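Local structure of tyrosine--tRNA ligase (Pyrococcus horikoshii, 2CYC) at residues M1-T15 with M53-I66. The protein catalyses the two-step attachment of tyrosine to its cognate tRNA, first activating the amino acid with ATP to form tyrosyl-adenylate. Residues are numbered along the deposited sequence; the frame is centred on the assembly and turned at random.
Sequences MDIEERINLVLKKPT and MAGAKIADFQKAGI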
ATOM      1  N   MET A   1      25.043  29.179  16.400  1.00 31.48           N
ATOM      2  CA  MET A   1      26.363  29.323  15.729  1.00 29.15           C
ATOM      3  C   MET A   1      26.169  29.864  14.322  1.00 29.71           C
ATOM      4  O   MET A   1      25.064  29.815  13.775  1.00 22.74           O
ATOM      5  CB  MET A   1      27.119  27.976  15.683  1.00 35.53           C
ATOM      6  CG  MET A   1      26.424  26.829  14.964  1.00 34.16           C
ATOM      7  SD  MET A   1      27.520  25.415  14.487  1.00 26.88           S
ATOM      8  CE  MET A   1      28.069  24.795  16.071  1.00 23.87           C
ATOM      9  N   ASP A   2      27.239  30.401  13.745  1.00 26.16           N
ATOM     10  CA  ASP A   2      27.179  30.957  12.397  1.00 28.50           C
ATOM     11  C   ASP A   2      26.606  29.940  11.393  1.00 25.60           C
ATOM     12  O   ASP A   2      26.949  28.755  11.416  1.00 21.77           O
ATOM     13  CB  ASP A   2      28.583  31.399  11.963  1.00 35.89           C
ATOM     14  CG  ASP A   2      28.560  32.241  10.704  1.00 44.73           C
ATOM     15  OD1 ASP A   2      28.414  31.674   9.598  1.00 39.21           O
ATOM     16  OD2 ASP A   2      28.671  33.482  10.824  1.00 51.55           O
ATOM     17  N   ILE A   3      25.731  30.407  10.513  1.00 21.12           N
ATOM     18  CA  ILE A   3      25.123  29.529   9.525  1.00 22.59           C
ATOM     19  C   ILE A   3      26.161  28.790   8.663  1.00 26.96           C
ATOM     20  O   ILE A   3      25.925  27.659   8.229  1.00 22.50           O
ATOM     21  CB  ILE A   3      24.150  30.325   8.626  1.00 22.23           C
ATOM     22  CG1 ILE A   3      23.335  29.364   7.757  1.00 16.49           C
ATOM     23  CG2 ILE A   3      24.923  31.334   7.778  1.00 28.68           C
ATOM     24  CD1 ILE A   3      22.151  30.025   7.093  1.00 20.47           C
ATOM     25  N   GLU A   4      27.313  29.420   8.433  1.00 22.59           N
ATOM     26  CA  GLU A   4      28.368  28.807   7.628  1.00 26.33           C
ATOM     27  C   GLU A   4      28.923  27.561   8.323  1.00 24.34           C
ATOM     28  O   GLU A   4      29.168  26.531   7.697  1.00 20.83           O
ATOM     29  CB  GLU A   4      29.487  29.820   7.382  1.00 19.40           C
ATOM     30  CG  GLU A   4      30.635  29.289   6.550  1.00 27.19           C
ATOM     31  CD  GLU A   4      31.624  30.384   6.149  1.00 30.69           C
ATOM     32  OE1 GLU A   4      32.626  30.058   5.490  1.00 25.17           O
ATOM     33  OE2 GLU A   4      31.401  31.566   6.490  1.00 27.08           O
ATOM     34  N   GLU A   5      29.113  27.667   9.628  1.00 23.46           N
ATOM     35  CA  GLU A   5      29.609  26.560  10.422  1.00 22.60           C
ATOM     36  C   GLU A   5      28.552  25.451  10.514  1.00 21.46           C
ATOM     37  O   GLU A   5      28.889  24.260  10.535  1.00 20.66           O
ATOM     38  CB  GLU A   5      29.979  27.067  11.814  1.00 22.42           C
ATOM     39  CG  GLU A   5      30.464  26.004  12.764  1.00 34.43           C
ATOM     40  CD  GLU A   5      31.036  26.602  14.045  1.00 44.02           C
ATOM     41  OE1 GLU A   5      31.335  25.828  14.984  1.00 39.62           O
ATOM     42  OE2 GLU A   5      31.192  27.845  14.105  1.00 40.42           O
ATOM     43  N   ARG A   6      27.277  25.835  10.557  1.00 16.12           N
ATOM     44  CA  ARG A   6      26.190  24.844  10.629  1.00 21.84           C
ATOM     45  C   ARG A   6      26.131  24.046   9.324  1.00 19.90           C
ATOM     46  O   ARG A   6      26.000  22.823   9.334  1.00 17.86           O
ATOM     47  CB  ARG A   6      24.838  25.532  10.863  1.00 14.39           C
ATOM     48  CG  ARG A   6      24.769  26.263  12.194  1.00 27.40           C
ATOM     49  CD  ARG A   6      23.583  25.780  13.023  1.00 33.82           C
ATOM     50  NE  ARG A   6      22.400  26.524  12.664  1.00 19.32           N
ATOM     51  CZ  ARG A   6      21.168  26.275  13.087  1.00 28.62           C
ATOM     52  NH1 ARG A   6      20.897  25.266  13.912  1.00 24.75           N
ATOM     53  NH2 ARG A   6      20.197  27.072  12.691  1.00 27.31           N
ATOM     54  N   ILE A   7      26.217  24.758   8.206  1.00 19.16           N
ATOM     55  CA  ILE A   7      26.200  24.127   6.897  1.00 20.09           C
ATOM     56  C   ILE A   7      27.371  23.169   6.760  1.00 18.98           C
ATOM     57  O   ILE A   7      27.200  22.042   6.300  1.00 18.26           O
ATOM     58  CB  ILE A   7      26.272  25.184   5.775  1.00 23.72           C
ATOM     59  CG1 ILE A   7      24.929  25.926   5.706  1.00 27.12           C
ATOM     60  CG2 ILE A   7      26.637  24.520   4.442  1.00 18.03           C
ATOM     61  CD1 ILE A   7      24.885  27.081   4.702  1.00 22.67           C
ATOM     62  N   ASN A   8      28.558  23.605   7.175  1.00 16.72           N
ATOM     63  CA  ASN A   8      29.742  22.751   7.074  1.00 20.30           C
ATOM     64  C   ASN A   8      29.620  21.475   7.903  1.00 21.03           C
ATOM     65  O   ASN A   8      30.127  20.430   7.510  1.00 19.44           O
ATOM     66  CB  ASN A   8      31.007  23.502   7.503  1.00 22.85           C
ATOM     67  CG  ASN A   8      31.462  24.515   6.474  1.00 28.39           C
ATOM     68  OD1 ASN A   8      31.108  24.425   5.298  1.00 29.10           O
ATOM     69  ND2 ASN A   8      32.265  25.475   6.909  1.00 30.73           N
ATOM     70  N   LEU A   9      28.974  21.561   9.060  1.00 21.30           N
ATOM     71  CA  LEU A   9      28.790  20.381   9.904  1.00 21.97           C
ATOM     72  C   LEU A   9      27.928  19.365   9.136  1.00 21.36           C
ATOM     73  O   LEU A   9      28.175  18.157   9.185  1.00 24.00           O
ATOM     74  CB  LEU A   9      28.087  20.760  11.217  1.00 21.04           C
ATOM     75  CG  LEU A   9      28.786  20.847  12.590  1.00 29.02           C
ATOM     76  CD1 LEU A   9      30.207  20.337  12.539  1.00 22.17           C
ATOM     77  CD2 LEU A   9      28.740  22.287  13.083  1.00 19.54           C
ATOM     78  N   VAL A  10      26.913  19.853   8.426  1.00 17.22           N
ATOM     79  CA  VAL A  10      26.043  18.951   7.669  1.00 20.26           C
ATOM     80  C   VAL A  10      26.808  18.377   6.476  1.00 21.55           C
ATOM     81  O   VAL A  10      26.694  17.193   6.153  1.00 16.38           O
ATOM     82  CB  VAL A  10      24.782  19.693   7.157  1.00 18.39           C
ATOM     83  CG1 VAL A  10      23.970  18.790   6.213  1.00 18.59           C
ATOM     84  CG2 VAL A  10      23.929  20.122   8.332  1.00 15.17           C
ATOM     85  N   LEU A  11      27.609  19.231   5.849  1.00 22.81           N
ATOM     86  CA  LEU A  11      28.391  18.872   4.673  1.00 26.14           C
ATOM     87  C   LEU A  11      29.644  18.022   4.891  1.00 23.91           C
ATOM     88  O   LEU A  11      30.049  17.292   3.993  1.00 24.07           O
ATOM     89  CB  LEU A  11      28.779  20.151   3.923  1.00 30.37           C
ATOM     90  CG  LEU A  11      27.749  20.766   2.970  1.00 36.52           C
ATOM     91  CD1 LEU A  11      27.694  19.941   1.706  1.00 38.67           C
ATOM     92  CD2 LEU A  11      26.371  20.829   3.625  1.00 36.76           C
ATOM     93  N   LYS A  12      30.251  18.086   6.068  1.00 24.06           N
ATOM     94  CA  LYS A  12      31.477  17.330   6.297  1.00 24.08           C
ATOM     95  C   LYS A  12      31.350  15.817   6.135  1.00 28.03           C
ATOM     96  O   LYS A  12      30.298  15.226   6.426  1.00 18.18           O
ATOM     97  CB  LYS A  12      32.054  17.648   7.677  1.00 27.50           C
ATOM     98  CG  LYS A  12      31.108  17.381   8.820  1.00 33.16           C
ATOM     99  CD  LYS A  12      31.735  17.730  10.174  1.00 41.44           C
ATOM    100  CE  LYS A  12      32.869  16.780  10.544  1.00 36.96           C
ATOM    101  NZ  LYS A  12      33.159  16.814  12.001  1.00 34.74           N
ATOM    102  N   LYS A  13      32.434  15.197   5.662  1.00 20.44           N
ATOM    103  CA  LYS A  13      32.466  13.752   5.453  1.00 24.32           C
ATOM    104  C   LYS A  13      32.061  13.074   6.740  1.00 19.16           C
ATOM    105  O   LYS A  13      32.346  13.574   7.820  1.00 21.54           O
ATOM    106  CB  LYS A  13      33.868  13.292   5.042  1.00 24.86           C
ATOM    107  CG  LYS A  13      34.226  13.678   3.623  1.00 32.80           C
ATOM    108  CD  LYS A  13      35.553  13.076   3.185  1.00 47.79           C
ATOM    109  CE  LYS A  13      35.616  12.978   1.661  1.00 49.90           C
ATOM    110  NZ  LYS A  13      35.235  14.252   0.988  1.00 50.40           N
ATOM    111  N   PRO A  14      31.467  11.877   6.647  1.00 19.71           N
ATOM    112  CA  PRO A  14      31.164  11.116   5.429  1.00 17.44           C
ATOM    113  C   PRO A  14      30.014  11.570   4.517  1.00 17.08           C
ATOM    114  O   PRO A  14      29.579  10.805   3.660  1.00 17.11           O
ATOM    115  CB  PRO A  14      30.951   9.704   5.967  1.00 18.29           C
ATOM    116  CG  PRO A  14      30.227   9.982   7.261  1.00 21.81           C
ATOM    117  CD  PRO A  14      31.034  11.140   7.848  1.00 19.33           C
ATOM    118  N   THR A  15      29.507  12.782   4.690  1.00 16.22           N
ATOM    119  CA  THR A  15      28.439  13.233   3.801  1.00 21.51           C
ATOM    120  C   THR A  15      28.954  13.133   2.364  1.00 22.91           C
ATOM    121  O   THR A  15      30.089  13.517   2.078  1.00 25.72           O
ATOM    122  CB  THR A  15      28.055  14.700   4.048  1.00 17.47           C
ATOM    123  OG1 THR A  15      27.418  14.820   5.323  1.00 19.11           O
ATOM    124  CG2 THR A  15      27.113  15.195   2.952  1.00 14.36           C
ATOM    125  N   MET A  53      29.505   5.504  10.226  1.00 15.90           N
ATOM    126  CA  MET A  53      29.149   6.580   9.314  1.00 19.78           C
ATOM    127  C   MET A  53      27.874   7.291   9.766  1.00 22.62           C
ATOM    128  O   MET A  53      27.819   8.518   9.788  1.00 20.81           O
ATOM    129  CB  MET A  53      29.009   6.030   7.894  1.00 16.59           C
ATOM    130  CG  MET A  53      30.290   5.352   7.392  1.00 19.68           C
ATOM    131  SD  MET A  53      31.703   6.502   7.207  1.00 25.63           S
ATOM    132  CE  MET A  53      32.533   6.302   8.775  1.00 15.10           C
ATOM    133  N   ALA A  54      26.848   6.533  10.132  1.00 18.20           N
ATOM    134  CA  ALA A  54      25.610   7.153  10.608  1.00 20.38           C
ATOM    135  C   ALA A  54      25.901   7.877  11.928  1.00 16.02           C
ATOM    136  O   ALA A  54      25.431   8.983  12.162  1.00 16.20           O
ATOM    137  CB  ALA A  54      24.535   6.091  10.827  1.00 16.17           C
ATOM    138  N   GLY A  55      26.691   7.234  12.781  1.00 19.40           N
ATOM    139  CA  GLY A  55      27.038   7.811  14.065  1.00 19.10           C
ATOM    140  C   GLY A  55      27.778   9.115  13.910  1.00 20.91           C
ATOM    141  O   GLY A  55      27.499  10.078  14.628  1.00 20.05           O
ATOM    142  N   ALA A  56      28.727   9.151  12.975  1.00 16.17           N
ATOM    143  CA  ALA A  56      29.486  10.372  12.724  1.00 18.37           C
ATOM    144  C   ALA A  56      28.547  11.512  12.307  1.00 19.94           C
ATOM    145  O   ALA A  56      28.652  12.622  12.820  1.00 20.41           O
ATOM    146  CB  ALA A  56      30.520  10.128  11.645  1.00 17.93           C
ATOM    147  N   LYS A  57      27.615  11.245  11.392  1.00 16.21           N
ATOM    148  CA  LYS A  57      26.706  12.309  10.963  1.00 18.50           C
ATOM    149  C   LYS A  57      25.763  12.742  12.086  1.00 20.99           C
ATOM    150  O   LYS A  57      25.477  13.933  12.241  1.00 15.77           O
ATOM    151  CB  LYS A  57      25.888  11.887   9.732  1.00 12.50           C
ATOM    152  CG  LYS A  57      26.700  11.754   8.445  1.00 12.41           C
ATOM    153  CD  LYS A  57      27.753  12.871   8.299  1.00 16.33           C
ATOM    154  CE  LYS A  57      27.129  14.270   8.275  1.00 16.45           C
ATOM    155  NZ  LYS A  57      28.173  15.333   8.352  1.00 17.92           N
ATOM    156  N   ILE A  58      25.273  11.778  12.863  1.00 12.65           N
ATOM    157  CA  ILE A  58      24.389  12.114  13.960  1.00 14.81           C
ATOM    158  C   ILE A  58      25.136  13.079  14.888  1.00 19.11           C
ATOM    159  O   ILE A  58      24.571  14.086  15.335  1.00 19.91           O
ATOM    160  CB  ILE A  58      23.936  10.839  14.700  1.00 15.23           C
ATOM    161  CG1 ILE A  58      22.833  10.144  13.875  1.00 12.65           C
ATOM    162  CG2 ILE A  58      23.426  11.188  16.080  1.00 12.89           C
ATOM    163  CD1 ILE A  58      22.526   8.708  14.329  1.00 15.94           C
ATOM    164  N   ALA A  59      26.413  12.795  15.143  1.00 15.42           N
ATOM    165  CA  ALA A  59      27.226  13.660  15.994  1.00 20.50           C
ATOM    166  C   ALA A  59      27.330  15.051  15.375  1.00 21.35           C
ATOM    167  O   ALA A  59      27.180  16.058  16.071  1.00 23.21           O
ATOM    168  CB  ALA A  59      28.634  13.064  16.188  1.00 18.15           C
ATOM    169  N   ASP A  60      27.595  15.107  14.070  1.00 20.25           N
ATOM    170  CA  ASP A  60      27.704  16.394  13.383  1.00 19.54           C
ATOM    171  C   ASP A  60      26.403  17.179  13.466  1.00 20.63           C
ATOM    172  O   ASP A  60      26.409  18.389  13.736  1.00 16.23           O
ATOM    173  CB  ASP A  60      28.049  16.217  11.898  1.00 16.80           C
ATOM    174  CG  ASP A  60      29.418  15.610  11.676  1.00 23.09           C
ATOM    175  OD1 ASP A  60      30.293  15.745  12.559  1.00 22.81           O
ATOM    176  OD2 ASP A  60      29.626  15.013  10.602  1.00 19.92           O
ATOM    177  N   PHE A  61      25.289  16.490  13.221  1.00 13.17           N
ATOM    178  CA  PHE A  61      23.989  17.144  13.236  1.00 17.49           C
ATOM    179  C   PHE A  61      23.675  17.752  14.604  1.00 15.09           C
ATOM    180  O   PHE A  61      23.197  18.886  14.684  1.00 19.71           O
ATOM    181  CB  PHE A  61      22.871  16.166  12.803  1.00 14.89           C
ATOM    182  CG  PHE A  61      23.022  15.639  11.382  1.00 17.26           C
ATOM    183  CD1 PHE A  61      23.571  16.439  10.375  1.00 19.55           C
ATOM    184  CD2 PHE A  61      22.592  14.354  11.051  1.00 13.86           C
ATOM    185  CE1 PHE A  61      23.688  15.968   9.056  1.00 16.99           C
ATOM    186  CE2 PHE A  61      22.704  13.866   9.731  1.00 12.13           C
ATOM    187  CZ  PHE A  61      23.255  14.678   8.731  1.00 12.35           C
ATOM    188  N   GLN A  62      23.950  17.006  15.673  1.00 21.18           N
ATOM    189  CA  GLN A  62      23.693  17.495  17.022  1.00 20.25           C
ATOM    190  C   GLN A  62      24.442  18.819  17.228  1.00 23.69           C
ATOM    191  O   GLN A  62      23.868  19.790  17.728  1.00 21.23           O
ATOM    192  CB  GLN A  62      24.158  16.475  18.082  1.00 20.92           C
ATOM    193  CG  GLN A  62      23.401  15.140  18.106  1.00 19.89           C
ATOM    194  CD  GLN A  62      23.821  14.252  19.287  1.00 29.47           C
ATOM    195  OE1 GLN A  62      25.010  14.051  19.542  1.00 30.93           O
ATOM    196  NE2 GLN A  62      22.840  13.718  20.005  1.00 27.80           N
ATOM    197  N   LYS A  63      25.714  18.864  16.826  1.00 19.89           N
ATOM    198  CA  LYS A  63      26.512  20.085  16.994  1.00 21.14           C
ATOM    199  C   LYS A  63      25.978  21.268  16.205  1.00 22.26           C
ATOM    200  O   LYS A  63      26.238  22.425  16.546  1.00 18.03           O
ATOM    201  CB  LYS A  63      27.973  19.841  16.601  1.00 28.37           C
ATOM    202  CG  LYS A  63      28.735  18.981  17.587  1.00 39.88           C
ATOM    203  CD  LYS A  63      30.204  18.850  17.202  1.00 50.19           C
ATOM    204  CE  LYS A  63      30.945  17.892  18.140  1.00 52.01           C
ATOM    205  NZ  LYS A  63      30.403  16.499  18.087  1.00 52.98           N
ATOM    206  N   ALA A  64      25.240  20.982  15.141  1.00 19.17           N
ATOM    207  CA  ALA A  64      24.674  22.038  14.321  1.00 17.73           C
ATOM    208  C   ALA A  64      23.328  22.479  14.896  1.00 15.85           C
ATOM    209  O   ALA A  64      22.685  23.367  14.356  1.00 22.19           O
ATOM    210  CB  ALA A  64      24.486  21.542  12.888  1.00 16.11           C
ATOM    211  N   GLY A  65      22.900  21.850  15.984  1.00 21.53           N
ATOM    212  CA  GLY A  65      21.624  22.220  16.577  1.00 22.51           C
ATOM    213  C   GLY A  65      20.431  21.548  15.911  1.00 21.43           C
ATOM    214  O   GLY A  65      19.343  22.119  15.851  1.00 20.02           O
ATOM    215  N   ILE A  66      20.640  20.335  15.402  1.00 18.72           N
ATOM    216  CA  ILE A  66      19.580  19.559  14.757  1.00 17.01           C
ATOM    217  C   ILE A  66      19.152  18.438  15.708  1.00 18.96           C
ATOM    218  O   ILE A  66      20.003  17.759  16.286  1.00 20.88           O
ATOM    219  CB  ILE A  66      20.094  18.925  13.439  1.00 24.30           C
ATOM    220  CG1 ILE A  66      20.447  20.034  12.432  1.00 16.07           C
ATOM    221  CG2 ILE A  66      19.042  17.962  12.871  1.00 14.54           C
ATOM    222  CD1 ILE A  66      21.252  19.554  11.246  1.00 21.09           C
TER
HETATM  223  O   HOH W   1      31.782  13.509  10.336  1.00 18.55           O
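The ring of Phe61 meets Val10 at its edge, CE1 lying 4.0 Å from Val10 CG1, while the carbonyl of Lys57, one turn earlier in its own helix, sits over one face toward the rim. The other methyl of Val10, CG2, points across to CD1 of Ile66. The guanidinium of Arg6 likewise works at its edge: NH1 donates to Ala64 O, a bond whose length is doubtful because that oxygen is crowded in the model. Asp60 presents a third flat group. Lys57 NZ reaches its OD2 on the anti side at 2.7 Å, whereas Lys12 NZ comes to OD1 from above the carboxylate plane and also pairs with Glu300.

Helix 3-11 runs antiparallel to helix 53-63, the axes 8.4 Å apart at an angle of 170°, and Leu9 CB packs on Ala64 CB between them. At the C-terminal end of helix 3-11, Lys57 bends at chi2 (-40°) and chi3 (-60°), which folds its ammonium back against the carbonyls that end the helix. There NZ donates to Leu9 O at 2.9 Å in the carbonyl plane, to Lys12 O, and more loosely to Val10 O from above its plane; Val10 O also accepts from Thr15 OG1. Past the helix, the ring of Pro14, after a cis peptide bond, slides past the Lys57 chain, CD to CD at 3.7 Å, and brings CB to within 3.5 Å of Met53 SD. A water donates to both Lys13 O and Asp60 OD2.

The contact thus docks the N-terminal helix on helix 48-63 of the class I catalytic domain, whose Rossmann-type fold contains the tyrosine pocket. A buried lysine shared among carbonyls at and just past the end of helix 3-11 and the carboxylate of Asp60 probably stays charged, and would help to offset the negative end of the helix dipole.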